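PDB 3MCX: SusD superfamily protein, which is of unestablished function but, as a SusD-family member of the outer membrane, probably binds glycans at the cell surface for uptake. Local coordinates for residues A[44-49]-A[349-354]; A[200-205]-A[233-238]; A[207-212]-A[223-228]. All blocks are in the same frame, centred on the assembly; numbering follows the deposited sequence. Where two conformers were deposited one is given.

Overall arrangement
Interaction 1 joins segments 300 residues apart and lies deepest, its centre about 5 Å from that of the chain; interactions 2 and 3 both fall within the sequence it spans. These two share helix 201-214, their centres 11 Å apart, and Asp-227 ties them: its OD2 lies 2.6 Å from Tyr-201 OH and 2.8 Å from Gln-205 NE2. Interaction 3 reaches interaction 1 where Arg-210 NH2 lies 3.0 Å from Ile-353 O, a probable hydrogen bond. All three are structural packing. The Tyr-236 side chain is about 13 Å from a bound zinc ion; that of Leu-208 is about 11 Å from Glu-177, a zinc-binding residue whose metal is not bound to this chain here.

Interaction 1 (A[44-49]-A[349-354]); sequences NYWYYG and NNICII
Trp-46 meets Ile-351 through the six-membered part of its indole. Ile-351 CG2 sits over one face of that ring, 4.0 Å from the centroid and 22° off the normal, which satisfies the geometry of a CH-pi contact. The methyl is displaced toward the rim, near CE3 and CZ3, and the other branch of the isoleucine follows it in: Ile-351 CG1 lies 3.7 Å from Trp-46 CZ3. Farther round the ring, Trp-46 CH2 comes within 3.9 Å of Asn-350 O, an oblique approach. The indole reaches across because its CG stands anti to the backbone N (chi1 -169°), carrying the ring from helix 44-51 toward the strand.

In the next shell, Asn-350 O is gripped by Asn-349 ND2 at 2.9 Å in a nearly straight bond (173° at the hydrogen), on a lone pair in the carbonyl plane. The oxygen lies in the plane of the Asn-349 amide, so this bond fixes how that amide is rotated. The Asn-350 side chain leaves the backbone away from the helix, its ND2 bonding Glu-259 and its OD1 accepting from Ile-262 N. The indole packs edge-to-face with Phe-338, and its NE1 makes a weak hydrogen bond to Gly-416 O.

Beyond this lies the antiparallel pairing of strands 256-260 and 351-355, where Ile-353 and Ile-354 both face Phe-258 in a classic beta bulge.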
loop_
_atom_site.group_PDB
_atom_site.type_symbol
_atom_site.label_atom_id
_atom_site.label_comp_id
_atom_site.label_asym_id
_atom_site.label_seq_id
_atom_site.Cartn_x
_atom_site.Cartn_y
_atom_site.Cartn_z
ATOM N N ASN A 44 4.580 3.200 -8.206
ATOM C CA ASN A 44 3.983 4.382 -7.592
ATOM C C ASN A 44 3.089 4.076 -6.385
ATOM O O ASN A 44 3.242 4.728 -5.344
ATOM C CB ASN A 44 3.231 5.202 -8.629
ATOM C CG ASN A 44 4.156 5.733 -9.685
ATOM O OD1 ASN A 44 4.609 4.987 -10.557
ATOM N ND2 ASN A 44 4.438 7.063 -9.639
ATOM N N TYR A 45 2.206 3.084 -6.489
ATOM C CA TYR A 45 1.295 2.782 -5.374
ATOM C C TYR A 45 1.971 1.946 -4.263
ATOM O O TYR A 45 1.372 1.708 -3.201
ATOM C CB TYR A 45 0.011 2.136 -5.859
ATOM C CG TYR A 45 -0.888 3.081 -6.640
ATOM C CD1 TYR A 45 -0.684 3.320 -7.989
ATOM C CD2 TYR A 45 -1.941 3.722 -6.016
ATOM C CE1 TYR A 45 -1.519 4.168 -8.701
ATOM C CE2 TYR A 45 -2.783 4.573 -6.738
ATOM C CZ TYR A 45 -2.566 4.775 -8.062
ATOM O OH TYR A 45 -3.400 5.601 -8.781
ATOM N N TRP A 46 3.172 1.454 -4.548
ATOM C CA TRP A 46 3.960 0.723 -3.561
ATOM C C TRP A 46 4.660 1.723 -2.654
ATOM O O TRP A 46 4.477 1.697 -1.428
ATOM C CB TRP A 46 4.922 -0.223 -4.285
ATOM C CG TRP A 46 5.620 -1.225 -3.425
ATOM C CD1 TRP A 46 5.829 -1.170 -2.085
ATOM C CD2 TRP A 46 6.263 -2.418 -3.902
ATOM N NE1 TRP A 46 6.556 -2.303 -1.691
ATOM C CE2 TRP A 46 6.837 -3.060 -2.800
ATOM C CE3 TRP A 46 6.410 -3.009 -5.176
ATOM C CZ2 TRP A 46 7.531 -4.276 -2.918
ATOM C CZ3 TRP A 46 7.103 -4.213 -5.289
ATOM C CH2 TRP A 46 7.658 -4.827 -4.174
ATOM N N TYR A 47 5.442 2.624 -3.225
ATOM C CA TYR A 47 6.270 3.492 -2.392
ATOM C C TYR A 47 5.666 4.832 -2.021
ATOM O O TYR A 47 6.193 5.528 -1.142
ATOM C CB TYR A 47 7.687 3.639 -2.956
ATOM C CG TYR A 47 7.801 4.165 -4.368
ATOM C CD1 TYR A 47 7.320 5.432 -4.719
ATOM C CD2 TYR A 47 8.492 3.468 -5.336
ATOM C CE1 TYR A 47 7.458 5.933 -6.038
ATOM C CE2 TYR A 47 8.648 3.937 -6.621
ATOM C CZ TYR A 47 8.120 5.174 -6.971
ATOM O OH TYR A 47 8.273 5.650 -8.270
ATOM N N TYR A 48 4.523 5.225 -2.624
ATOM C CA TYR A 48 3.869 6.491 -2.254
ATOM C C TYR A 48 3.631 6.616 -0.758
ATOM O O TYR A 48 4.028 7.625 -0.156
ATOM C CB TYR A 48 2.567 6.661 -3.030
ATOM C CG TYR A 48 1.786 7.925 -2.705
ATOM C CD1 TYR A 48 2.144 9.146 -3.223
ATOM C CD2 TYR A 48 0.686 7.889 -1.840
ATOM C CE1 TYR A 48 1.415 10.293 -2.943
ATOM C CE2 TYR A 48 -0.038 9.036 -1.541
ATOM C CZ TYR A 48 0.347 10.230 -2.094
ATOM O OH TYR A 48 -0.350 11.377 -1.823
ATOM N N GLY A 49 3.083 5.584 -0.150
ATOM C CA GLY A 49 2.715 5.626 1.256
ATOM C C GLY A 49 3.886 5.552 2.207
ATOM O O GLY A 49 3.703 5.668 3.417
ATOM N N ASN A 349 11.325 -9.947 -7.178
ATOM C CA ASN A 349 10.568 -9.976 -5.938
ATOM C C ASN A 349 9.083 -9.926 -6.252
ATOM O O ASN A 349 8.612 -9.083 -7.044
ATOM C CB ASN A 349 10.953 -8.810 -5.015
ATOM C CG ASN A 349 10.926 -9.174 -3.540
ATOM O OD1 ASN A 349 11.989 -9.413 -2.956
ATOM N ND2 ASN A 349 9.719 -9.247 -2.932
ATOM N N ASN A 350 8.321 -10.787 -5.594
ATOM C CA ASN A 350 6.863 -10.660 -5.629
ATOM C C ASN A 350 6.414 -9.365 -4.950
ATOM O O ASN A 350 7.185 -8.701 -4.244
ATOM C CB ASN A 350 6.198 -11.847 -4.949
ATOM C CG ASN A 350 6.078 -13.056 -5.843
ATOM O OD1 ASN A 350 6.585 -13.096 -6.979
ATOM N ND2 ASN A 350 5.453 -14.110 -5.297
ATOM N N ILE A 351 5.158 -9.007 -5.154
ATOM C CA ILE A 351 4.564 -7.810 -4.581
ATOM C C ILE A 351 3.498 -8.217 -3.561
ATOM O O ILE A 351 2.342 -8.529 -3.918
ATOM C CB ILE A 351 3.908 -6.898 -5.645
ATOM C CG1 ILE A 351 4.828 -6.674 -6.868
ATOM C CG2 ILE A 351 3.579 -5.580 -4.985
ATOM C CD1 ILE A 351 4.188 -5.719 -7.914
ATOM N N CYS A 352 3.857 -8.185 -2.280
ATOM C CA CYS A 352 2.893 -8.493 -1.245
ATOM C C CYS A 352 2.022 -7.267 -1.026
ATOM O O CYS A 352 2.528 -6.153 -0.752
ATOM C CB CYS A 352 3.619 -8.868 0.040
ATOM S SG CYS A 352 2.460 -9.266 1.374
ATOM N N ILE A 353 0.720 -7.438 -1.258
ATOM C CA ILE A 353 -0.250 -6.365 -1.142
ATOM C C ILE A 353 -0.745 -6.195 0.289
ATOM O O ILE A 353 -0.891 -5.073 0.757
ATOM C CB ILE A 353 -1.434 -6.607 -2.115
ATOM C CG1 ILE A 353 -0.962 -6.793 -3.552
ATOM C CG2 ILE A 353 -2.503 -5.464 -1.996
ATOM C CD1 ILE A 353 -0.194 -5.620 -4.146
ATOM N N ILE A 354 -0.996 -7.301 0.993
ATOM C CA ILE A 354 -1.360 -7.234 2.407
ATOM C C ILE A 354 -0.948 -8.536 3.088
ATOM O O ILE A 354 -1.036 -9.614 2.509
ATOM C CB ILE A 354 -2.871 -6.895 2.601
ATOM C CG1 ILE A 354 -3.215 -6.660 4.069
ATOM C CG2 ILE A 354 -3.750 -7.972 1.986
ATOM C CD1 ILE A 354 -4.490 -5.819 4.272
#

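Interaction 2 (A[200-205]-A[233-238]); sequences NYWAAQ and GGRYQL
Asn-200 and Tyr-236 are brought together by two rotations: CG of Asn-200 lies between its backbone N and carbonyl carbon (chi1 72°), while the phenol of Tyr-236 leaves the chain anti to the carbonyl carbon and points back at the asparagine. The two side chains come from opposite directions, and Asn-200 ND2 donates to Tyr-236 OH at 2.9 Å with an N-H...O angle of 154°. The hydroxyl lies slightly off the amide plane, and ND2 meets the phenol at its edge, with amide and ring planes almost perpendicular at 86°. ND2 is also hydrogen-bonded to Glu-193 O.

Asn-200 is the N-cap of helix 201-214, and OD1 of the same amide makes the capping bond, accepting from Ala-203 N at 2.9 Å, nearly along the C=O axis. One flat group thus closes the helix start and ties it to the loop after helix 218-231, within the TPR-clan helical scaffold of the SusD family. With an alanine here, the helix would probably lose its side-chain cap and Tyr-236 OH its amide donor, leaving the phenol freer to shift.

Trp-202 packs beside this bond. Its CB approaches Tyr-236 CE2 to 3.8 Å, and Trp-202 CD1 lies in the phenol plane at the ring's edge; the two rings meet obliquely, neither stacked nor edge-to-face. Past the indole, Arg-235 NH1 lies 3.5 Å from Trp-202 NE1, but neither nitrogen serves the other: NE1 is bonded to Gln-192 O, whereas Arg-235 pairs NH1 with Asn-232 O and makes a salt bridge from NH2 to Glu-193.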
loop_
_atom_site.group_PDB
_atom_site.type_symbol
_atom_site.label_atom_id
_atom_site.label_comp_id
_atom_site.label_asym_id
_atom_site.label_seq_id
_atom_site.Cartn_x
_atom_site.Cartn_y
_atom_site.Cartn_z
ATOM N N ASN A 200 -8.380 -14.117 -2.307
ATOM C CA ASN A 200 -9.334 -15.003 -1.658
ATOM C C ASN A 200 -10.112 -14.265 -0.554
ATOM O O ASN A 200 -9.948 -13.054 -0.373
ATOM C CB ASN A 200 -8.639 -16.270 -1.144
ATOM C CG ASN A 200 -7.749 -16.022 0.076
ATOM O OD1 ASN A 200 -7.632 -14.887 0.558
ATOM N ND2 ASN A 200 -7.101 -17.096 0.563
ATOM N N TYR A 201 -10.960 -15.006 0.163
ATOM C CA TYR A 201 -11.815 -14.422 1.195
ATOM C C TYR A 201 -10.978 -13.697 2.257
ATOM O O TYR A 201 -11.344 -12.600 2.697
ATOM C CB TYR A 201 -12.705 -15.525 1.820
ATOM C CG TYR A 201 -13.517 -15.067 2.999
ATOM C CD1 TYR A 201 -13.010 -15.124 4.288
ATOM C CD2 TYR A 201 -14.809 -14.559 2.816
ATOM C CE1 TYR A 201 -13.782 -14.697 5.371
ATOM C CE2 TYR A 201 -15.577 -14.146 3.883
ATOM C CZ TYR A 201 -15.059 -14.210 5.143
ATOM O OH TYR A 201 -15.835 -13.780 6.173
ATOM N N TRP A 202 -9.894 -14.345 2.673
ATOM C CA TRP A 202 -9.032 -13.819 3.742
ATOM C C TRP A 202 -8.376 -12.514 3.319
ATOM O O TRP A 202 -8.334 -11.566 4.111
ATOM C CB TRP A 202 -8.019 -14.891 4.195
ATOM C CG TRP A 202 -8.736 -16.158 4.482
ATOM C CD1 TRP A 202 -8.722 -17.301 3.735
ATOM C CD2 TRP A 202 -9.699 -16.369 5.520
ATOM N NE1 TRP A 202 -9.569 -18.215 4.269
ATOM C CE2 TRP A 202 -10.211 -17.667 5.351
ATOM C CE3 TRP A 202 -10.177 -15.589 6.580
ATOM C CZ2 TRP A 202 -11.175 -18.218 6.205
ATOM C CZ3 TRP A 202 -11.116 -16.130 7.429
ATOM C CH2 TRP A 202 -11.625 -17.428 7.228
ATOM N N ALA A 203 -7.884 -12.453 2.083
ATOM C CA ALA A 203 -7.310 -11.231 1.541
ATOM C C ALA A 203 -8.349 -10.104 1.516
ATOM O O ALA A 203 -8.057 -8.952 1.835
ATOM C CB ALA A 203 -6.794 -11.466 0.116
ATOM N N ALA A 204 -9.546 -10.428 1.053
ATOM C CA ALA A 204 -10.597 -9.426 0.957
ATOM C C ALA A 204 -11.028 -8.867 2.327
ATOM O O ALA A 204 -11.208 -7.659 2.477
ATOM C CB ALA A 204 -11.826 -9.969 0.164
ATOM N N GLN A 205 -11.158 -9.721 3.328
ATOM C CA GLN A 205 -11.467 -9.230 4.669
ATOM C C GLN A 205 -10.297 -8.418 5.219
ATOM O O GLN A 205 -10.532 -7.407 5.875
ATOM C CB GLN A 205 -11.820 -10.389 5.615
ATOM C CG GLN A 205 -13.235 -10.904 5.489
ATOM C CD GLN A 205 -14.243 -9.941 6.132
ATOM O OE1 GLN A 205 -14.449 -8.835 5.648
ATOM N NE2 GLN A 205 -14.836 -10.354 7.236
ATOM N N GLY A 233 -8.127 -20.622 9.882
ATOM C CA GLY A 233 -7.987 -22.077 9.901
ATOM C C GLY A 233 -6.558 -22.587 9.754
ATOM O O GLY A 233 -6.339 -23.655 9.164
ATOM N N GLY A 234 -5.601 -21.844 10.310
ATOM C CA GLY A 234 -4.191 -22.202 10.245
ATOM C C GLY A 234 -3.588 -22.037 8.862
ATOM O O GLY A 234 -2.517 -22.558 8.607
ATOM N N ARG A 235 -4.257 -21.318 7.965
ATOM C CA ARG A 235 -3.734 -21.134 6.614
ATOM C C ARG A 235 -2.615 -20.100 6.563
ATOM O O ARG A 235 -1.803 -20.083 5.616
ATOM C CB ARG A 235 -4.867 -20.741 5.653
ATOM C CG ARG A 235 -5.885 -21.830 5.401
ATOM C CD ARG A 235 -6.954 -21.330 4.474
ATOM N NE ARG A 235 -7.988 -22.310 4.190
ATOM C CZ ARG A 235 -9.207 -22.334 4.732
ATOM N NH1 ARG A 235 -9.573 -21.459 5.677
ATOM N NH2 ARG A 235 -10.083 -23.256 4.340
ATOM N N TYR A 236 -2.579 -19.226 7.576
ATOM C CA TYR A 236 -1.599 -18.130 7.666
ATOM C C TYR A 236 -1.058 -18.088 9.086
ATOM O O TYR A 236 -1.768 -18.451 10.035
ATOM C CB TYR A 236 -2.230 -16.759 7.319
ATOM C CG TYR A 236 -2.932 -16.792 5.977
ATOM C CD1 TYR A 236 -2.206 -16.704 4.808
ATOM C CD2 TYR A 236 -4.310 -17.006 5.880
ATOM C CE1 TYR A 236 -2.816 -16.799 3.570
ATOM C CE2 TYR A 236 -4.931 -17.079 4.637
ATOM C CZ TYR A 236 -4.195 -16.981 3.491
ATOM O OH TYR A 236 -4.798 -17.098 2.253
ATOM N N GLN A 237 0.203 -17.679 9.228
ATOM C CA GLN A 237 0.925 -17.675 10.515
ATOM C C GLN A 237 1.823 -16.456 10.583
ATOM O O GLN A 237 2.522 -16.165 9.607
ATOM C CB GLN A 237 1.863 -18.904 10.633
ATOM C CG GLN A 237 1.248 -20.217 11.000
ATOM C CD GLN A 237 2.304 -21.283 11.252
ATOM O OE1 GLN A 237 3.514 -20.991 11.323
ATOM N NE2 GLN A 237 1.862 -22.525 11.386
ATOM N N LEU A 238 1.863 -15.770 11.728
ATOM C CA LEU A 238 2.827 -14.693 11.946
ATOM C C LEU A 238 4.262 -15.263 11.911
ATOM O O LEU A 238 4.516 -16.393 12.379
ATOM C CB LEU A 238 2.568 -13.998 13.303
ATOM C CG LEU A 238 1.304 -13.156 13.382
ATOM C CD1 LEU A 238 1.135 -12.685 14.810
ATOM C CD2 LEU A 238 1.333 -11.959 12.410
#

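Interaction 3 (A[207-212]-A[223-228]); sequences LLSRVY and DAATDV
Ser-209, Ala-224 and Ala-225 meet through small, rounded groups, and the flat groups stand at the margin. The guanidinium of Arg-210 carries Leu-207 CD2 on one face, 3.8 Å above its plane and offset toward the rim, on the side of helix 201-214 turned from the partner helix; Glu-358 forms a salt bridge with it. The Tyr-212 ring flanks the seam, with CD2 still 4.6 Å from Ala-224 CB.

At the seam itself, Ser-209 CB rests against the backbone of the other helix, 3.8 Å from Ala-225 N, and equally near Ala-225 CB. Ala-224 CB fits in from the other direction, 3.9 Å from Ser-209 N, and also touches Leu-208 CB at 4.3 Å. With small side chains at the seam, the axes of the two short helical segments approach to 8.0 Å, and the backbones to 5.2 Å between Ser-209 CA and Ala-224 CA.

The segments run nearly antiparallel, with a crossing angle of -157°, and the turn joining helices 201-214 and 218-231 is short: this is a helical hairpin, consistent with the TPR-clan architecture of the SusD family. Ser-209 OG, set between the backbone N and carbonyl carbon (chi1 76°), turns back to its own helix and bonds Ala-206 O, with Asn-362 ND2 as a second partner. Helix 356-370 also covers Ala-225, through Val-359 and Ala-363, while Met-183 of helix 172-186 packs on Leu-208.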
loop_
_atom_site.group_PDB
_atom_site.type_symbol
_atom_site.label_atom_id
_atom_site.label_comp_id
_atom_site.label_asym_id
_atom_site.label_seq_id
_atom_site.Cartn_x
_atom_site.Cartn_y
_atom_site.Cartn_z
ATOM N N LEU A 207 -8.179 -6.627 3.436
ATOM C CA LEU A 207 -8.248 -5.325 2.768
ATOM C C LEU A 207 -9.403 -4.479 3.313
ATOM O O LEU A 207 -9.252 -3.257 3.514
ATOM C CB LEU A 207 -8.411 -5.487 1.255
ATOM C CG LEU A 207 -7.183 -6.058 0.546
ATOM C CD1 LEU A 207 -7.591 -6.487 -0.891
ATOM C CD2 LEU A 207 -5.986 -5.047 0.593
ATOM N N LEU A 208 -10.545 -5.104 3.590
ATOM C CA LEU A 208 -11.634 -4.376 4.225
ATOM C C LEU A 208 -11.222 -3.807 5.586
ATOM O O LEU A 208 -11.639 -2.706 5.938
ATOM C CB LEU A 208 -12.887 -5.251 4.348
ATOM C CG LEU A 208 -13.793 -5.261 3.106
ATOM C CD1 LEU A 208 -14.769 -6.484 3.177
ATOM C CD2 LEU A 208 -14.567 -3.940 3.003
ATOM N N SER A 209 -10.392 -4.519 6.348
ATOM C CA SER A 209 -9.920 -3.948 7.627
ATOM C C SER A 209 -9.130 -2.669 7.407
ATOM O O SER A 209 -9.269 -1.712 8.187
ATOM C CB SER A 209 -9.160 -4.953 8.512
ATOM O OG SER A 209 -7.843 -5.204 8.054
ATOM N N ARG A 210 -8.315 -2.628 6.355
ATOM C CA ARG A 210 -7.581 -1.437 6.000
ATOM C C ARG A 210 -8.517 -0.325 5.585
ATOM O O ARG A 210 -8.341 0.809 5.986
ATOM C CB ARG A 210 -6.601 -1.781 4.874
ATOM C CG ARG A 210 -5.773 -0.589 4.372
ATOM C CD ARG A 210 -4.988 -0.917 3.130
ATOM N NE ARG A 210 -3.924 -1.884 3.352
ATOM C CZ ARG A 210 -3.199 -2.440 2.382
ATOM N NH1 ARG A 210 -3.451 -2.174 1.116
ATOM N NH2 ARG A 210 -2.209 -3.257 2.682
ATOM N N VAL A 211 -9.474 -0.648 4.708
ATOM C CA VAL A 211 -10.422 0.360 4.247
ATOM C C VAL A 211 -11.227 0.978 5.404
ATOM O O VAL A 211 -11.295 2.212 5.564
ATOM C CB VAL A 211 -11.348 -0.218 3.127
ATOM C CG1 VAL A 211 -12.460 0.747 2.763
ATOM C CG2 VAL A 211 -10.514 -0.617 1.922
ATOM N N TYR A 212 -11.863 0.121 6.195
ATOM C CA TYR A 212 -12.676 0.594 7.323
ATOM C C TYR A 212 -11.842 1.411 8.316
ATOM O O TYR A 212 -12.295 2.425 8.848
ATOM C CB TYR A 212 -13.301 -0.597 8.020
ATOM C CG TYR A 212 -14.516 -1.220 7.357
ATOM C CD1 TYR A 212 -15.589 -0.445 6.916
ATOM C CD2 TYR A 212 -14.607 -2.616 7.210
ATOM C CE1 TYR A 212 -16.728 -1.042 6.353
ATOM C CE2 TYR A 212 -15.742 -3.208 6.664
ATOM C CZ TYR A 212 -16.787 -2.430 6.225
ATOM O OH TYR A 212 -17.916 -3.034 5.687
ATOM N N ASP A 223 -14.046 -6.084 13.255
ATOM C CA ASP A 223 -14.737 -7.306 12.850
ATOM C C ASP A 223 -14.043 -7.984 11.657
ATOM O O ASP A 223 -13.829 -9.206 11.683
ATOM C CB ASP A 223 -16.225 -7.033 12.587
ATOM C CG ASP A 223 -16.994 -6.695 13.867
ATOM O OD1 ASP A 223 -16.532 -7.019 14.961
ATOM O OD2 ASP A 223 -18.034 -6.046 13.745
ATOM N N ALA A 224 -13.664 -7.209 10.646
ATOM C CA ALA A 224 -12.990 -7.782 9.481
ATOM C C ALA A 224 -11.642 -8.357 9.856
ATOM O O ALA A 224 -11.293 -9.473 9.437
ATOM C CB ALA A 224 -12.843 -6.755 8.360
ATOM N N ALA A 225 -10.841 -7.593 10.616
ATOM C CA ALA A 225 -9.493 -8.042 10.980
ATOM C C ALA A 225 -9.583 -9.289 11.844
ATOM O O ALA A 225 -8.863 -10.245 11.621
ATOM C CB ALA A 225 -8.712 -6.923 11.701
ATOM N N THR A 226 -10.473 -9.304 12.834
ATOM C CA THR A 226 -10.565 -10.479 13.722
ATOM C C THR A 226 -11.143 -11.707 13.037
ATOM O O THR A 226 -10.838 -12.834 13.431
ATOM C CB THR A 226 -11.287 -10.188 15.064
ATOM O OG1 THR A 226 -12.597 -9.676 14.828
ATOM C CG2 THR A 226 -10.481 -9.211 15.932
ATOM N N ASP A 227 -11.974 -11.518 12.021
ATOM C CA ASP A 227 -12.394 -12.653 11.205
ATOM C C ASP A 227 -11.148 -13.345 10.645
ATOM O O ASP A 227 -10.995 -14.560 10.831
ATOM C CB ASP A 227 -13.316 -12.183 10.085
ATOM C CG ASP A 227 -13.933 -13.316 9.267
ATOM O OD1 ASP A 227 -13.886 -14.496 9.646
ATOM O OD2 ASP A 227 -14.507 -12.980 8.219
ATOM N N VAL A 228 -10.238 -12.577 10.052
ATOM C CA VAL A 228 -9.003 -13.168 9.511
ATOM C C VAL A 228 -8.169 -13.838 10.613
ATOM O O VAL A 228 -7.719 -14.975 10.474
ATOM C CB VAL A 228 -8.162 -12.132 8.759
ATOM C CG1 VAL A 228 -6.840 -12.787 8.249
ATOM C CG2 VAL A 228 -8.999 -11.504 7.605
#